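Local coordinates for acetoin utilization protein AcuB, putative (Vibrio cholerae, PDB 2O16) that is of unknown function but, as a CBS-domain pair resembling AcuB, may act as a regulatory module that senses adenosyl ligands, at residues 28-31 against 32-36; 76-79 against 80-84; 93-97 against 98-102; 113-117 against 118-122. All blocks are in the same frame, centred on the assembly; numbering follows the deposited sequence. Where two conformers were deposited one is given.

Contact 1 of 4, residues 28-31 against 32-36; sequences KHLM and EALDI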
ATOM      1  N   LYS A  28      11.826   3.887  -6.828  1.00 23.10           N
ATOM      2  CA  LYS A  28      12.254   5.247  -6.447  1.00 24.92           C
ATOM      3  C   LYS A  28      11.662   6.331  -7.359  1.00 25.64           C
ATOM      4  O   LYS A  28      11.050   7.292  -6.880  1.00 25.59           O
ATOM      5  CB  LYS A  28      13.780   5.337  -6.407  1.00 25.98           C
ATOM      6  CG  LYS A  28      14.328   6.660  -5.810  1.00 28.17           C
ATOM      7  CD  LYS A  28      15.800   6.804  -6.194  1.00 34.54           C
ATOM      8  CE  LYS A  28      16.357   8.206  -5.887  1.00 36.93           C
ATOM      9  NZ  LYS A  28      17.043   8.255  -4.551  1.00 40.78           N
ATOM     10  N   HIS A  29      11.851   6.179  -8.669  1.00 25.76           N
ATOM     11  CA  HIS A  29      11.352   7.135  -9.653  1.00 25.99           C
ATOM     12  C   HIS A  29       9.845   7.286  -9.625  1.00 25.36           C
ATOM     13  O   HIS A  29       9.313   8.402  -9.716  1.00 25.10           O
ATOM     14  CB  HIS A  29      11.816   6.770 -11.077  1.00 27.02           C
ATOM     15  CG  HIS A  29      13.290   6.932 -11.294  1.00 29.83           C
ATOM     16  ND1 HIS A  29      14.012   7.983 -10.766  1.00 36.10           N
ATOM     17  CD2 HIS A  29      14.174   6.194 -12.007  1.00 33.63           C
ATOM     18  CE1 HIS A  29      15.283   7.867 -11.117  1.00 34.85           C
ATOM     19  NE2 HIS A  29      15.407   6.788 -11.870  1.00 34.90           N
ATOM     20  N   LEU A  30       9.145   6.164  -9.482  1.00 23.61           N
ATOM     21  CA  LEU A  30       7.703   6.191  -9.446  1.00 23.12           C
ATOM     22  C   LEU A  30       7.225   6.917  -8.185  1.00 22.73           C
ATOM     23  O   LEU A  30       6.310   7.710  -8.248  1.00 21.82           O
ATOM     24  CB  LEU A  30       7.166   4.757  -9.478  1.00 23.15           C
ATOM     25  CG  LEU A  30       5.660   4.587  -9.379  1.00 22.05           C
ATOM     26  CD1 LEU A  30       5.054   5.249 -10.600  1.00 25.17           C
ATOM     27  CD2 LEU A  30       5.349   3.073  -9.349  1.00 23.46           C
ATOM     28  N   MET A  31       7.859   6.625  -7.052  1.00 22.90           N
ATOM     29  CA  MET A  31       7.550   7.307  -5.787  1.00 22.40           C
ATOM     30  C   MET A  31       7.772   8.823  -5.859  1.00 23.78           C
ATOM     31  O   MET A  31       6.943   9.606  -5.403  1.00 23.41           O
ATOM     32  CB  MET A  31       8.390   6.703  -4.671  1.00 22.42           C
ATOM     33  CG  MET A  31       7.805   5.348  -4.169  1.00 20.78           C
ATOM     34  SD  MET A  31       8.735   4.753  -2.778  1.00 21.37           S
ATOM     35  CE  MET A  31       8.212   3.003  -2.798  1.00 21.71           C
ATOM     36  N   GLU A  32       8.886   9.223  -6.453  1.00 25.04           N
ATOM     37  CA  GLU A  32       9.173  10.658  -6.695  1.00 26.16           C
ATOM     38  C   GLU A  32       8.204  11.342  -7.675  1.00 27.37           C
ATOM     39  O   GLU A  32       7.699  12.456  -7.400  1.00 27.71           O
ATOM     40  CB  GLU A  32      10.616  10.809  -7.148  1.00 26.90           C
ATOM     41  CG  GLU A  32      11.600  10.499  -6.040  1.00 28.37           C
ATOM     42  CD  GLU A  32      13.022  10.404  -6.528  1.00 33.37           C
ATOM     43  OE1 GLU A  32      13.247  10.428  -7.767  1.00 35.85           O
ATOM     44  OE2 GLU A  32      13.916  10.301  -5.667  1.00 35.55           O
ATOM     45  N   ALA A  33       7.897  10.674  -8.784  1.00 27.19           N
ATOM     46  CA  ALA A  33       7.001  11.244  -9.785  1.00 27.03           C
ATOM     47  C   ALA A  33       5.607  11.531  -9.238  1.00 27.32           C
ATOM     48  O   ALA A  33       4.985  12.550  -9.576  1.00 27.43           O
ATOM     49  CB  ALA A  33       6.910  10.341 -11.017  1.00 27.48           C
ATOM     50  N   LEU A  34       5.100  10.627  -8.406  1.00 26.34           N
ATOM     51  CA  LEU A  34       3.754  10.781  -7.884  1.00 25.99           C
ATOM     52  C   LEU A  34       3.700  11.264  -6.440  1.00 24.78           C
ATOM     53  O   LEU A  34       2.610  11.485  -5.911  1.00 25.22           O
ATOM     54  CB  LEU A  34       3.027   9.447  -8.001  1.00 25.76           C
ATOM     55  CG  LEU A  34       2.993   8.829  -9.393  1.00 28.22           C
ATOM     56  CD1 LEU A  34       2.306   7.465  -9.310  1.00 27.32           C
ATOM     57  CD2 LEU A  34       2.308   9.761 -10.403  1.00 30.10           C
ATOM     58  N   ASP A  35       4.860  11.423  -5.812  1.00 23.08           N
ATOM     59  CA  ASP A  35       4.941  11.729  -4.387  1.00 22.66           C
ATOM     60  C   ASP A  35       4.131  10.732  -3.566  1.00 22.60           C
ATOM     61  O   ASP A  35       3.227  11.101  -2.809  1.00 21.91           O
ATOM     62  CB  ASP A  35       4.526  13.171  -4.051  1.00 23.61           C
ATOM     63  CG  ASP A  35       4.971  13.601  -2.643  1.00 24.36           C
ATOM     64  OD1 ASP A  35       5.848  12.931  -2.045  1.00 25.43           O
ATOM     65  OD2 ASP A  35       4.431  14.618  -2.129  1.00 25.96           O
ATOM     66  N   ILE A  36       4.462   9.457  -3.729  1.00 21.72           N
ATOM     67  CA  ILE A  36       3.837   8.425  -2.913  1.00 20.92           C
ATOM     68  C   ILE A  36       4.955   7.616  -2.274  1.00 20.45           C
ATOM     69  O   ILE A  36       6.130   7.785  -2.604  1.00 21.08           O
ATOM     70  CB  ILE A  36       2.900   7.497  -3.741  1.00 21.06           C
ATOM     71  CG1 ILE A  36       3.688   6.828  -4.863  1.00 20.17           C
ATOM     72  CG2 ILE A  36       1.664   8.255  -4.283  1.00 21.84           C
ATOM     73  CD1 ILE A  36       2.916   5.776  -5.646  1.00 20.14           C
TER

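Contact 2 of 4, residues 76-79 against 80-84; sequences FETP and LFEVM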
ATOM      1  N   PHE A  76      20.820   0.690  -7.026  1.00 33.07           N
ATOM      2  CA  PHE A  76      19.736   1.148  -7.873  1.00 32.44           C
ATOM      3  C   PHE A  76      19.184   0.034  -8.765  1.00 31.72           C
ATOM      4  O   PHE A  76      18.019   0.076  -9.092  1.00 31.35           O
ATOM      5  CB  PHE A  76      20.162   2.381  -8.699  1.00 33.71           C
ATOM      6  CG  PHE A  76      21.199   2.091  -9.762  1.00 34.58           C
ATOM      7  CD1 PHE A  76      22.487   1.677  -9.417  1.00 37.73           C
ATOM      8  CD2 PHE A  76      20.885   2.237 -11.110  1.00 36.73           C
ATOM      9  CE1 PHE A  76      23.445   1.387 -10.406  1.00 39.29           C
ATOM     10  CE2 PHE A  76      21.837   1.967 -12.104  1.00 37.74           C
ATOM     11  CZ  PHE A  76      23.121   1.537 -11.749  1.00 37.73           C
ATOM     12  N   GLU A  77      20.000  -0.975  -9.100  1.00 30.66           N
ATOM     13  CA  GLU A  77      19.656  -2.050 -10.047  0.50 30.82           C
ATOM     14  C   GLU A  77      19.019  -3.298  -9.413  1.00 29.88           C
ATOM     15  O   GLU A  77      18.590  -4.212 -10.126  1.00 30.07           O
ATOM     16  CB  GLU A  77      20.903  -2.478 -10.842  0.50 30.59           C
ATOM     17  CG  GLU A  77      22.137  -2.788  -9.979  0.50 31.56           C
ATOM     18  CD  GLU A  77      23.339  -3.263 -10.788  0.50 32.01           C
ATOM     19  OE1 GLU A  77      23.219  -4.269 -11.512  0.50 33.71           O
ATOM     20  OE2 GLU A  77      24.422  -2.640 -10.675  0.50 35.32           O
ATOM     21  N   THR A  78      19.014  -3.359  -8.085  1.00 28.32           N
ATOM     22  CA  THR A  78      18.458  -4.519  -7.385  1.00 27.25           C
ATOM     23  C   THR A  78      17.027  -4.791  -7.852  1.00 24.16           C
ATOM     24  O   THR A  78      16.211  -3.893  -7.818  1.00 24.89           O
ATOM     25  CB  THR A  78      18.415  -4.283  -5.869  1.00 27.51           C
ATOM     26  OG1 THR A  78      19.717  -3.895  -5.415  1.00 31.20           O
ATOM     27  CG2 THR A  78      18.002  -5.564  -5.164  1.00 28.24           C
ATOM     28  N   PRO A  79      16.719  -6.021  -8.299  1.00 22.88           N
ATOM     29  CA  PRO A  79      15.328  -6.330  -8.633  1.00 21.52           C
ATOM     30  C   PRO A  79      14.402  -6.231  -7.414  1.00 21.47           C
ATOM     31  O   PRO A  79      14.827  -6.533  -6.300  1.00 20.81           O
ATOM     32  CB  PRO A  79      15.377  -7.764  -9.136  1.00 21.99           C
ATOM     33  CG  PRO A  79      16.794  -8.010  -9.494  1.00 23.80           C
ATOM     34  CD  PRO A  79      17.608  -7.170  -8.542  1.00 23.19           C
ATOM     35  N   LEU A  80      13.185  -5.731  -7.622  1.00 20.30           N
ATOM     36  CA  LEU A  80      12.233  -5.538  -6.514  1.00 21.08           C
ATOM     37  C   LEU A  80      11.914  -6.824  -5.750  1.00 21.99           C
ATOM     38  O   LEU A  80      11.718  -6.775  -4.520  1.00 21.92           O
ATOM     39  CB  LEU A  80      10.958  -4.828  -6.999  1.00 20.55           C
ATOM     40  CG  LEU A  80      11.253  -3.367  -7.402  1.00 20.56           C
ATOM     41  CD1 LEU A  80      10.211  -2.800  -8.301  1.00 18.43           C
ATOM     42  CD2 LEU A  80      11.486  -2.437  -6.153  1.00 20.19           C
ATOM     43  N   PHE A  81      11.867  -7.969  -6.442  1.00 22.85           N
ATOM     44  CA  PHE A  81      11.673  -9.243  -5.719  1.00 24.16           C
ATOM     45  C   PHE A  81      12.731  -9.493  -4.608  1.00 25.46           C
ATOM     46  O   PHE A  81      12.445 -10.206  -3.623  1.00 24.83           O
ATOM     47  CB  PHE A  81      11.490 -10.457  -6.656  1.00 24.65           C
ATOM     48  CG  PHE A  81      12.774 -10.952  -7.318  1.00 25.92           C
ATOM     49  CD1 PHE A  81      13.706 -11.723  -6.597  1.00 29.00           C
ATOM     50  CD2 PHE A  81      13.031 -10.674  -8.654  1.00 25.58           C
ATOM     51  CE1 PHE A  81      14.889 -12.176  -7.215  1.00 29.84           C
ATOM     52  CE2 PHE A  81      14.186 -11.119  -9.278  1.00 27.35           C
ATOM     53  CZ  PHE A  81      15.128 -11.875  -8.551  1.00 28.81           C
ATOM     54  N   GLU A  82      13.926  -8.916  -4.763  1.00 25.66           N
ATOM     55  CA  GLU A  82      14.973  -9.010  -3.716  1.00 28.51           C
ATOM     56  C   GLU A  82      14.784  -8.003  -2.583  1.00 27.59           C
ATOM     57  O   GLU A  82      15.350  -8.166  -1.506  1.00 28.75           O
ATOM     58  CB  GLU A  82      16.383  -8.854  -4.317  1.00 28.16           C
ATOM     59  CG  GLU A  82      16.742 -10.013  -5.226  1.00 31.11           C
ATOM     60  CD  GLU A  82      18.180 -10.021  -5.711  1.00 33.02           C
ATOM     61  OE1 GLU A  82      18.924  -9.034  -5.496  1.00 36.95           O
ATOM     62  OE2 GLU A  82      18.566 -11.048  -6.320  1.00 38.83           O
ATOM     63  N   VAL A  83      14.052  -6.925  -2.844  1.00 27.04           N
ATOM     64  CA  VAL A  83      13.867  -5.870  -1.845  1.00 26.77           C
ATOM     65  C   VAL A  83      12.580  -6.101  -1.032  1.00 25.85           C
ATOM     66  O   VAL A  83      12.538  -5.857   0.188  1.00 26.51           O
ATOM     67  CB  VAL A  83      13.854  -4.472  -2.513  1.00 27.16           C
ATOM     68  CG1 VAL A  83      13.566  -3.360  -1.492  1.00 29.20           C
ATOM     69  CG2 VAL A  83      15.213  -4.194  -3.259  1.00 27.62           C
ATOM     70  N   MET A  84      11.529  -6.584  -1.688  1.00 23.14           N
ATOM     71  CA  MET A  84      10.236  -6.676  -1.006  1.00 21.57           C
ATOM     72  C   MET A  84      10.260  -7.771   0.088  1.00 20.79           C
ATOM     73  O   MET A  84      10.911  -8.831  -0.060  1.00 19.72           O
ATOM     74  CB  MET A  84       9.105  -6.940  -2.009  1.00 20.30           C
ATOM     75  CG  MET A  84       9.137  -8.331  -2.608  1.00 19.43           C
ATOM     76  SD  MET A  84       8.109  -8.387  -4.088  1.00 21.43           S
ATOM     77  CE  MET A  84       8.037 -10.154  -4.424  1.00 21.85           C
TER

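Contact 3 of 4, residues 93-97 against 98-102; sequences PQAGL and KESAI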
ATOM      1  N   PRO A  93     -11.767  -6.432   0.091  1.00 20.93           N
ATOM      2  CA  PRO A  93     -12.466  -5.152  -0.079  1.00 20.96           C
ATOM      3  C   PRO A  93     -13.752  -4.982   0.728  1.00 21.79           C
ATOM      4  O   PRO A  93     -14.116  -3.864   1.014  1.00 22.02           O
ATOM      5  CB  PRO A  93     -12.801  -5.129  -1.572  1.00 21.09           C
ATOM      6  CG  PRO A  93     -12.810  -6.554  -1.967  1.00 22.19           C
ATOM      7  CD  PRO A  93     -11.683  -7.156  -1.186  1.00 20.27           C
ATOM      8  N   GLN A  94     -14.418  -6.074   1.100  1.00 22.64           N
ATOM      9  CA  GLN A  94     -15.660  -5.972   1.862  1.00 24.03           C
ATOM     10  C   GLN A  94     -15.415  -5.792   3.371  1.00 23.99           C
ATOM     11  O   GLN A  94     -16.376  -5.598   4.138  1.00 24.19           O
ATOM     12  CB  GLN A  94     -16.551  -7.206   1.612  1.00 23.68           C
ATOM     13  CG  GLN A  94     -15.957  -8.506   2.164  1.00 28.65           C
ATOM     14  CD  GLN A  94     -15.043  -9.244   1.175  1.00 32.51           C
ATOM     15  OE1 GLN A  94     -14.641  -8.699   0.126  1.00 31.39           O
ATOM     16  NE2 GLN A  94     -14.739 -10.516   1.499  1.00 33.20           N
ATOM     17  N   ALA A  95     -14.152  -5.849   3.813  1.00 22.70           N
ATOM     18  CA  ALA A  95     -13.859  -5.725   5.252  1.00 22.08           C
ATOM     19  C   ALA A  95     -14.395  -4.407   5.810  1.00 21.96           C
ATOM     20  O   ALA A  95     -14.454  -3.421   5.091  1.00 20.83           O
ATOM     21  CB  ALA A  95     -12.369  -5.861   5.529  1.00 22.24           C
ATOM     22  N   GLY A  96     -14.778  -4.396   7.090  1.00 21.83           N
ATOM     23  CA  GLY A  96     -15.234  -3.159   7.724  1.00 21.39           C
ATOM     24  C   GLY A  96     -14.046  -2.222   7.932  1.00 21.24           C
ATOM     25  O   GLY A  96     -12.944  -2.659   8.317  1.00 19.22           O
ATOM     26  N   LEU A  97     -14.287  -0.937   7.718  1.00 20.84           N
ATOM     27  CA  LEU A  97     -13.223   0.050   7.812  1.00 20.79           C
ATOM     28  C   LEU A  97     -12.689   0.163   9.225  1.00 20.30           C
ATOM     29  O   LEU A  97     -11.488   0.127   9.394  1.00 20.94           O
ATOM     30  CB  LEU A  97     -13.643   1.431   7.296  1.00 19.86           C
ATOM     31  CG  LEU A  97     -12.674   2.582   7.615  1.00 21.69           C
ATOM     32  CD1 LEU A  97     -11.302   2.362   6.982  1.00 21.99           C
ATOM     33  CD2 LEU A  97     -13.260   3.958   7.165  1.00 20.96           C
ATOM     34  N   LYS A  98     -13.550   0.283  10.241  1.00 19.67           N
ATOM     35  CA  LYS A  98     -13.035   0.527  11.601  1.00 20.26           C
ATOM     36  C   LYS A  98     -12.203  -0.668  12.049  1.00 19.26           C
ATOM     37  O   LYS A  98     -11.122  -0.523  12.637  1.00 17.71           O
ATOM     38  CB  LYS A  98     -14.173   0.770  12.611  1.00 20.05           C
ATOM     39  CG  LYS A  98     -13.646   1.241  13.981  1.00 21.54           C
ATOM     40  CD  LYS A  98     -14.750   1.491  15.037  1.00 24.02           C
ATOM     41  CE  LYS A  98     -15.422   0.202  15.469  1.00 30.13           C
ATOM     42  NZ  LYS A  98     -16.323   0.467  16.658  1.00 34.16           N
ATOM     43  N   GLU A  99     -12.713  -1.857  11.749  1.00 19.53           N
ATOM     44  CA  GLU A  99     -12.027  -3.074  12.146  1.00 20.25           C
ATOM     45  C   GLU A  99     -10.647  -3.133  11.489  1.00 19.23           C
ATOM     46  O   GLU A  99      -9.651  -3.478  12.146  1.00 19.03           O
ATOM     47  CB  GLU A  99     -12.857  -4.304  11.770  1.00 21.55           C
ATOM     48  CG  GLU A  99     -12.141  -5.583  12.147  1.00 26.49           C
ATOM     49  CD  GLU A  99     -12.995  -6.838  12.003  1.00 32.29           C
ATOM     50  OE1 GLU A  99     -14.032  -6.813  11.284  1.00 34.43           O
ATOM     51  OE2 GLU A  99     -12.608  -7.857  12.638  1.00 35.23           O
ATOM     52  N   SER A 100     -10.587  -2.768  10.210  1.00 18.87           N
ATOM     53  CA  SER A 100      -9.340  -2.844   9.446  1.00 18.58           C
ATOM     54  C   SER A 100      -8.344  -1.799   9.929  1.00 19.07           C
ATOM     55  O   SER A 100      -7.138  -2.080  10.020  1.00 18.13           O
ATOM     56  CB  SER A 100      -9.598  -2.705   7.936  1.00 19.62           C
ATOM     57  OG  SER A 100     -10.369  -3.817   7.474  1.00 22.45           O
ATOM     58  N   ALA A 101      -8.840  -0.602  10.242  1.00 18.01           N
ATOM     59  CA  ALA A 101      -7.961   0.467  10.805  1.00 17.76           C
ATOM     60  C   ALA A 101      -7.376   0.061  12.158  1.00 17.34           C
ATOM     61  O   ALA A 101      -6.180   0.306  12.438  1.00 16.65           O
ATOM     62  CB  ALA A 101      -8.734   1.779  10.936  1.00 16.94           C
ATOM     63  N   ILE A 102      -8.221  -0.512  13.019  1.00 17.40           N
ATOM     64  CA  ILE A 102      -7.754  -0.985  14.330  1.00 16.75           C
ATOM     65  C   ILE A 102      -6.653  -2.046  14.152  1.00 17.06           C
ATOM     66  O   ILE A 102      -5.641  -2.026  14.844  1.00 18.12           O
ATOM     67  CB  ILE A 102      -8.939  -1.492  15.217  1.00 17.01           C
ATOM     68  CG1 ILE A 102      -9.836  -0.297  15.644  1.00 15.33           C
ATOM     69  CG2 ILE A 102      -8.406  -2.216  16.442  1.00 18.58           C
ATOM     70  CD1 ILE A 102     -11.239  -0.706  16.225  1.00 17.69           C
TER

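Contact 4 of 4, residues 113-117 against 118-122; sequences PVVAK and DVLVG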
ATOM      1  N   PRO A 113      -2.562  -3.473   1.331  1.00 18.80           N
ATOM      2  CA  PRO A 113      -3.119  -3.839   0.023  1.00 18.74           C
ATOM      3  C   PRO A 113      -4.464  -4.528   0.192  1.00 18.41           C
ATOM      4  O   PRO A 113      -4.654  -5.255   1.153  1.00 18.37           O
ATOM      5  CB  PRO A 113      -2.105  -4.843  -0.542  1.00 18.26           C
ATOM      6  CG  PRO A 113      -0.833  -4.618   0.270  1.00 20.06           C
ATOM      7  CD  PRO A 113      -1.266  -4.124   1.607  1.00 19.12           C
ATOM      8  N   VAL A 114      -5.380  -4.273  -0.738  1.00 17.97           N
ATOM      9  CA  VAL A 114      -6.727  -4.823  -0.728  1.00 17.87           C
ATOM     10  C   VAL A 114      -6.786  -5.771  -1.926  1.00 18.25           C
ATOM     11  O   VAL A 114      -6.471  -5.393  -3.067  1.00 18.69           O
ATOM     12  CB  VAL A 114      -7.794  -3.687  -0.887  1.00 17.96           C
ATOM     13  CG1 VAL A 114      -9.245  -4.228  -0.877  1.00 16.78           C
ATOM     14  CG2 VAL A 114      -7.595  -2.620   0.192  1.00 17.92           C
ATOM     15  N   VAL A 115      -7.129  -7.025  -1.654  1.00 19.89           N
ATOM     16  CA  VAL A 115      -7.090  -8.062  -2.684  1.00 20.66           C
ATOM     17  C   VAL A 115      -8.440  -8.798  -2.745  1.00 21.91           C
ATOM     18  O   VAL A 115      -9.060  -9.041  -1.714  1.00 21.94           O
ATOM     19  CB  VAL A 115      -5.953  -9.084  -2.431  1.00 21.15           C
ATOM     20  CG1 VAL A 115      -4.536  -8.407  -2.584  1.00 18.64           C
ATOM     21  CG2 VAL A 115      -6.083  -9.701  -1.068  1.00 23.25           C
ATOM     22  N   ALA A 116      -8.876  -9.116  -3.963  1.00 23.18           N
ATOM     23  CA  ALA A 116     -10.066  -9.929  -4.189  1.00 25.94           C
ATOM     24  C   ALA A 116      -9.622 -11.030  -5.150  1.00 27.25           C
ATOM     25  O   ALA A 116      -9.146 -10.738  -6.260  1.00 27.88           O
ATOM     26  CB  ALA A 116     -11.168  -9.103  -4.779  1.00 25.80           C
ATOM     27  N   LYS A 117      -9.708 -12.272  -4.693  1.00 28.88           N
ATOM     28  CA  LYS A 117      -9.305 -13.445  -5.512  1.00 30.89           C
ATOM     29  C   LYS A 117      -7.855 -13.363  -5.992  1.00 30.19           C
ATOM     30  O   LYS A 117      -7.560 -13.601  -7.177  1.00 30.77           O
ATOM     31  CB  LYS A 117     -10.247 -13.585  -6.718  1.00 30.64           C
ATOM     32  CG  LYS A 117     -11.699 -13.883  -6.325  1.00 34.50           C
ATOM     33  CD  LYS A 117     -12.551 -14.040  -7.584  1.00 38.75           C
ATOM     34  CE  LYS A 117     -14.030 -14.293  -7.281  1.00 40.81           C
ATOM     35  NZ  LYS A 117     -14.864 -14.231  -8.535  1.00 42.45           N
ATOM     36  N   ASP A 118      -6.962 -13.030  -5.064  1.00 30.00           N
ATOM     37  CA  ASP A 118      -5.542 -12.761  -5.346  1.00 30.59           C
ATOM     38  C   ASP A 118      -5.232 -11.469  -6.102  1.00 29.42           C
ATOM     39  O   ASP A 118      -4.092 -10.968  -5.965  1.00 28.97           O
ATOM     40  CB  ASP A 118      -4.857 -13.926  -6.073  1.00 31.90           C
ATOM     41  CG  ASP A 118      -4.608 -15.130  -5.189  1.00 33.82           C
ATOM     42  OD1 ASP A 118      -4.685 -15.041  -3.933  1.00 34.62           O
ATOM     43  OD2 ASP A 118      -4.289 -16.183  -5.796  1.00 38.42           O
ATOM     44  N   VAL A 119      -6.198 -10.942  -6.876  1.00 26.89           N
ATOM     45  CA  VAL A 119      -6.000  -9.679  -7.646  1.00 25.88           C
ATOM     46  C   VAL A 119      -5.971  -8.458  -6.734  1.00 24.65           C
ATOM     47  O   VAL A 119      -6.850  -8.295  -5.875  1.00 24.11           O
ATOM     48  CB  VAL A 119      -7.108  -9.413  -8.701  1.00 25.93           C
ATOM     49  CG1 VAL A 119      -6.828  -8.087  -9.476  1.00 25.92           C
ATOM     50  CG2 VAL A 119      -7.235 -10.588  -9.675  1.00 28.26           C
ATOM     51  N   LEU A 120      -4.971  -7.608  -6.931  1.00 22.99           N
ATOM     52  CA  LEU A 120      -4.891  -6.348  -6.197  1.00 21.53           C
ATOM     53  C   LEU A 120      -5.959  -5.391  -6.715  1.00 20.99           C
ATOM     54  O   LEU A 120      -5.926  -5.033  -7.900  1.00 21.06           O
ATOM     55  CB  LEU A 120      -3.517  -5.725  -6.401  1.00 20.68           C
ATOM     56  CG  LEU A 120      -3.325  -4.408  -5.654  1.00 20.27           C
ATOM     57  CD1 LEU A 120      -3.123  -4.653  -4.150  1.00 19.52           C
ATOM     58  CD2 LEU A 120      -2.149  -3.726  -6.262  1.00 22.45           C
ATOM     59  N   VAL A 121      -6.922  -5.012  -5.865  1.00 19.28           N
ATOM     60  CA  VAL A 121      -7.966  -4.064  -6.269  1.00 19.28           C
ATOM     61  C   VAL A 121      -7.776  -2.651  -5.674  1.00 19.29           C
ATOM     62  O   VAL A 121      -8.409  -1.662  -6.093  1.00 19.22           O
ATOM     63  CB  VAL A 121      -9.391  -4.636  -5.977  1.00 19.69           C
ATOM     64  CG1 VAL A 121      -9.604  -5.912  -6.805  1.00 20.00           C
ATOM     65  CG2 VAL A 121      -9.594  -4.934  -4.468  1.00 17.53           C
ATOM     66  N   GLY A 122      -6.894  -2.538  -4.691  1.00 18.17           N
ATOM     67  CA  GLY A 122      -6.682  -1.224  -4.093  1.00 17.50           C
ATOM     68  C   GLY A 122      -5.615  -1.281  -3.023  1.00 17.81           C
ATOM     69  O   GLY A 122      -5.089  -2.347  -2.734  1.00 17.37           O
TER

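Contact 1 of 4, residues 28-31 against 32-36
K28, H29 and L30 accept the amides of E32, A33 and L34 in successive i to i+4 bonds at the end of helix 24-34, and M31 O then takes I36 N at 3.0 Å, in the carbonyl plane and on a lone pair. K28 and E32 run obliquely past each other. The glutamate chain, extended beyond CG, lays OE2 against the lysine aliphatic stem, 3.2 Å from K28 CE, whereas the charged ends form a long salt bridge (K28 NZ to E32 OE2 3.9 Å). The other carboxylate oxygen, OE1, lies near the plane of the H29 ring at its edge, the two planes being turned 60° apart. One turn round, L30 CD1 meets L34 CD1 at 3.8 Å, and both leucines also touch H16. The buried M31 extends toward Q54 and L57 of helix 54-64, but its CG keeps a loose apolar contact with I36 CG1 (4.4 Å). D35 turns the chain with positive phi (53°), and its amide makes a weak bond to E32 O. This 6-to-1 bond from I36 to M31, the weaker 5-to-2 bond and the apolar pair straddling them form a Schellman motif, ending the helix before strand 38-42 of the first CBS domain.

Contact 2 of 4, residues 76-79 against 80-84
P79 O receives E82 N at 3.0 Å, a bond between residues three apart at the start of the short helix 80-83. The donor stands 50° out of the carbonyl plane and off the lone pairs. In the next step of the turn the carbonyl oxygen of L80 is gripped by two amides, V83 N at 2.9 Å and M84 N at 2.8 Å. The side chains gather round the proline. F81 holds its ring between the backbone N and the carbonyl carbon (chi1 76°), which swings it back so that it runs beside the P79 ring and points the same way; F81 CE2 comes to 3.6 Å from P79 CB in an oblique approach. E82 lies along P79 in the same sense. Its extended chain brings OE1 to 3.8 Å from P79 CD and also against the methyl of T78. That methyl, T78 CG2, is where the stretch before the proline meets the helix: the E82 and V83 side chains each cross that of T78 at about a right angle, and V83 CG2 touches T78 CG2 at 3.6 Å. These side chains meet by van der Waals contact at the surface. Among the neighbours, R20 makes a cation-pi interaction with F81, and backbone bonds from T78 to L24 and from L80 to H22 fasten the strip to the start of helix 24-34 and the residues just before it. L80 faces inward, packing on A27 of that helix, on I41 of strand 38-42 and on V52 of strand 48-53.

Contact 3 of 4, residues 93-97 against 98-102
G96 and S100 meet at a helix N-terminus: G96 is the N-cap of helix 97-106 in the second CBS domain, and the serine one turn later folds back on it. The S100 hydroxyl turns toward the cap because OG lies beside its own backbone N, anti to the carbonyl carbon (chi1 -65°). From there OG donates to G96 O at 2.9 Å, while S100 N donates to the same oxygen at 3.0 Å. The hydroxyl of the buried S100 thus has its acceptor at the N-cap, and the backbone and side-chain donors of one residue both hold the cap carbonyl. On the side of the preceding loop, A95 points its methyl at the helix, and A95 CB rests 3.5 Å from S100 OG. The next side chain, L97, is directed away from this turn, into the interior, where it reaches M10 and F129. A101, one turn further on, also touches F129 of helix 126-141. Its amide binds L97 O at 2.9 Å and nearly straight, with an N-H...O angle of 165°. Backbone bonds of A95 to V7 and L97 to I5 add the N-terminal chain alongside. At G96 O itself, the two donors of S100 arrive from opposite faces of the carbonyl plane.

Contact 4 of 4, residues 113-117 against 118-122
The flat groups here are the peptides of V114, V119 and G122, and the partners come at them from different sides. A116 N meets V119 O in the carbonyl plane at 2.9 Å, whereas V114 N stands above the plane of the G122 carbonyl, 43° out of it, at 2.8 Å from G122 O. V114 O is held by two neighbouring amides: V121 N at 2.9 Å, tilted 21° from the plane, and G122 N through a weaker bond. Between these rungs, V115 CA approaches V119 O in a CA-H...O contact. One face of the ribbon carries V115 and L120. The leucine reaches back along the hairpin, its CG anti to the backbone N (chi1 -179°), and sets CD1 3.8 Å from P113 CB and also close to V114 O. V114, A116 and V119 occupy the other face. V121, displaced from the regular alternation, spreads its methyls over this side: its side chain crosses that of V114 at about a right angle, with V121 CG2 3.7 Å from V114 CG1, and V121 CG1 lies 4.1 Å from A116 CB. L120 packs on P40 and V42 and V115 on L48, so their face meets the sheet of the first CBS domain, an arrangement consistent with the paired sheets of a CBS module; P113 adds contacts to L48 and I51. K117 and D118, both with positive phi, make the turn. This is a beta hairpin with a two-residue type I' turn, interrupted by a classic bulge, with V121 and G122 both opposite V114.

From the N terminus the four contacts follow in series, none nesting in or crossing another. Contact 1 ends helix 24-34 in the first CBS domain. Contact 2, after the linking region, starts helix 80-83 beside that same domain; the two approach to about 6 Å at their nearest atoms without touching. Contact 3 opens helix 97-106 across the molecule, its centre about 27 Å from that of contact 1 and on the opposite side of the chain's centre. Contact 4 closes the loop between strands 112-116 and 119-124. Contacts 3 and 4 alone touch, P93 packing on V114, V115 and A116, which joins the loop before helix 97-106 to the hairpin.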